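Cobalamin (Vitamin B12) biosynthesis CbiX protein (Marinobacter aquaeolei, PDB 3LYH) is a putative CbiX-type chelatase of cobalamin (vitamin B12) biosynthesis, probably a metal-binding protein with lyase activity. Local coordinates at residues A39-E44 against D51-R56. Residues are numbered along the deposited sequence; the frame is centred on the assembly and turned at random. Where two conformers were deposited one is given.
Sequences AIAYME and DTIVNR
Ile53 reaches from helix 50-59 onto strand 38-42 and carries the whole contact, meeting the two alanines that flank Ile40. The CG1 atom of Ile53 lies 3.8 Å from CB of Ala41, while its CG2 meets CB of Ala39 at 4.0 Å. Between the two methyls, the CG1-CD1 arm passes the peptide oxygen of Ile40, with CG1 of Ile53 3.8 Å from O of Ile40 and CD1 a second neighbour; this is van der Waals packing without a hydrogen bond. The first torsion (chi1 -62°) aims CG1 at Ala41 and CG2 at Ala39, and the turn at CG1 (chi2 -57°) carries CD1 back over the carbonyl toward Ala39. Cutting Ile53 back to an alanine removes CG2 and the CG1-CD1 arm, which would probably open a gap over Ala39 and the Ile40 carbonyl and leave at most a long CB contact to Ala41. Alternation on the strand does the sorting: Ala39 and Ala41 face the helix, whereas Ile40 points to the other side of the sheet and packs on Phe24 and Ala28 of helix 18-34. The backbone of Ala39 and Ala41 bonds to the adjacent strand 6-12, whose Ile9 also touches Ile53. The axes of strand segment 39-42 and helix segment 51-56 come within 8.5 Å, their directions 142° apart, roughly antiparallel, as in the return run of a beta-alpha-beta crossover leading to strand 64-69 in the parallel, chelatase-type alpha/beta fold. Beyond the apolar patch, Asp51 pairs with Arg88 of helix 78-93. The side chains that meet are all apolar, the one polar atom touched is the Ile40 carbonyl oxygen, and no hydrogen bond crosses, consistent with helix and edge strand being held together here by shape and burial rather than by directed bonds.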
loop_
_atom_site.group_PDB
_atom_site.type_symbol
_atom_site.label_atom_id
_atom_site.label_comp_id
_atom_site.label_asym_id
_atom_site.label_seq_id
_atom_site.Cartn_x
_atom_site.Cartn_y
_atom_site.Cartn_z
ATOM N N ALA B 39 8.572 -1.130 15.369
ATOM C CA ALA B 39 8.816 -2.489 14.857
ATOM C C ALA B 39 7.716 -2.883 13.887
ATOM O O ALA B 39 6.571 -2.390 14.011
ATOM C CB ALA B 39 8.874 -3.472 16.003
ATOM N N ILE B 40 8.059 -3.728 12.938
ATOM C CA ILE B 40 7.018 -4.332 12.079
ATOM C C ILE B 40 6.523 -5.614 12.747
ATOM O O ILE B 40 7.295 -6.307 13.433
ATOM C CB ILE B 40 7.513 -4.673 10.637
ATOM C CG1 ILE B 40 6.343 -5.047 9.747
ATOM C CG2 ILE B 40 8.647 -5.769 10.643
ATOM C CD1 ILE B 40 6.635 -5.063 8.276
ATOM N N ALA B 41 5.226 -5.877 12.583
ATOM C CA ALA B 41 4.636 -7.139 13.003
ATOM C C ALA B 41 3.654 -7.567 11.920
ATOM O O ALA B 41 3.149 -6.746 11.132
ATOM C CB ALA B 41 3.936 -7.036 14.378
ATOM N N TYR B 42 3.415 -8.878 11.878
ATOM C CA TYR B 42 2.552 -9.491 10.899
ATOM C C TYR B 42 1.321 -10.115 11.594
ATOM O O TYR B 42 1.433 -10.781 12.610
ATOM C CB TYR B 42 3.306 -10.591 10.154
ATOM C CG TYR B 42 4.463 -10.061 9.343
ATOM C CD1 TYR B 42 4.228 -9.467 8.126
ATOM C CD2 TYR B 42 5.778 -10.189 9.786
ATOM C CE1 TYR B 42 5.285 -8.971 7.362
ATOM C CE2 TYR B 42 6.852 -9.704 9.024
ATOM C CZ TYR B 42 6.580 -9.104 7.817
ATOM O OH TYR B 42 7.593 -8.621 7.042
HETATM N N MSE B 43 0.169 -9.863 11.010
HETATM C CA MSE B 43 -1.124 -10.346 11.510
HETATM C C MSE B 43 -1.162 -11.887 11.561
HETATM O O MSE B 43 -1.727 -12.458 12.477
HETATM C CB MSE B 43 -2.245 -9.768 10.625
HETATM C CG MSE B 43 -3.692 -9.796 11.183
HETATM SE SE MSE B 43 -4.884 -8.789 10.023
HETATM C CE MSE B 43 -3.493 -7.626 9.571
ATOM N N GLU B 44 -0.533 -12.535 10.574
ATOM C CA GLU B 44 -0.450 -13.980 10.523
ATOM C C GLU B 44 0.652 -14.468 9.618
ATOM O O GLU B 44 1.231 -13.686 8.877
ATOM C CB GLU B 44 -1.755 -14.546 9.973
ATOM C CG GLU B 44 -2.018 -14.199 8.513
ATOM C CD GLU B 44 -2.539 -12.816 8.360
ATOM O OE1 GLU B 44 -3.603 -12.580 8.934
ATOM O OE2 GLU B 44 -1.878 -11.958 7.706
ATOM N N ASP B 51 1.726 -10.472 19.109
ATOM C CA ASP B 51 1.984 -10.906 20.460
ATOM C C ASP B 51 3.475 -10.848 20.778
ATOM O O ASP B 51 3.832 -10.398 21.856
ATOM C CB ASP B 51 1.425 -12.310 20.744
ATOM C CG ASP B 51 1.058 -12.485 22.196
ATOM O OD1 ASP B 51 1.909 -12.938 22.979
ATOM O OD2 ASP B 51 -0.079 -12.137 22.551
ATOM N N THR B 52 4.331 -11.271 19.829
ATOM C CA THR B 52 5.776 -11.274 20.036
ATOM C C THR B 52 6.342 -9.888 20.220
ATOM O O THR B 52 7.170 -9.675 21.094
ATOM C CB THR B 52 6.511 -12.004 18.880
ATOM O OG1 THR B 52 6.201 -13.392 18.952
ATOM C CG2 THR B 52 8.019 -11.807 18.970
ATOM N N ILE B 53 5.876 -8.936 19.416
ATOM C CA ILE B 53 6.317 -7.559 19.570
ATOM C C ILE B 53 5.816 -6.952 20.887
ATOM O O ILE B 53 6.550 -6.220 21.581
ATOM C CB ILE B 53 5.914 -6.706 18.351
ATOM C CG1 ILE B 53 6.577 -7.223 17.075
ATOM C CG2 ILE B 53 6.286 -5.205 18.569
ATOM C CD1 ILE B 53 8.114 -7.294 17.119
ATOM N N VAL B 54 4.561 -7.222 21.231
ATOM C CA VAL B 54 4.017 -6.661 22.473
ATOM C C VAL B 54 4.734 -7.277 23.667
ATOM O O VAL B 54 5.158 -6.563 24.564
ATOM C CB VAL B 54 2.475 -6.813 22.575
ATOM C CG1 VAL B 54 2.024 -6.454 23.975
ATOM C CG2 VAL B 54 1.764 -5.959 21.509
ATOM N N ASN B 55 4.922 -8.596 23.613
ATOM C CA ASN B 55 5.636 -9.342 24.664
ATOM C C ASN B 55 7.046 -8.770 24.874
ATOM O O ASN B 55 7.495 -8.583 26.000
ATOM C CB ASN B 55 5.672 -10.832 24.300
ATOM C CG ASN B 55 5.821 -11.738 25.500
ATOM O OD1 ASN B 55 4.957 -11.774 26.373
ATOM N ND2 ASN B 55 6.913 -12.499 25.537
ATOM N N ARG B 56 7.716 -8.440 23.770
ATOM C CA ARG B 56 9.064 -7.885 23.790
ATOM C C ARG B 56 9.157 -6.442 24.312
ATOM O O ARG B 56 10.090 -6.109 25.055
ATOM C CB ARG B 56 9.681 -7.926 22.366
ATOM C CG ARG B 56 10.353 -9.229 21.967
ATOM C CD ARG B 56 11.494 -8.955 20.963
ATOM N NE ARG B 56 11.799 -10.128 20.140
ATOM C CZ ARG B 56 11.464 -10.302 18.855
ATOM N NH1 ARG B 56 10.812 -9.369 18.152
ATOM N NH2 ARG B 56 11.799 -11.446 18.252
#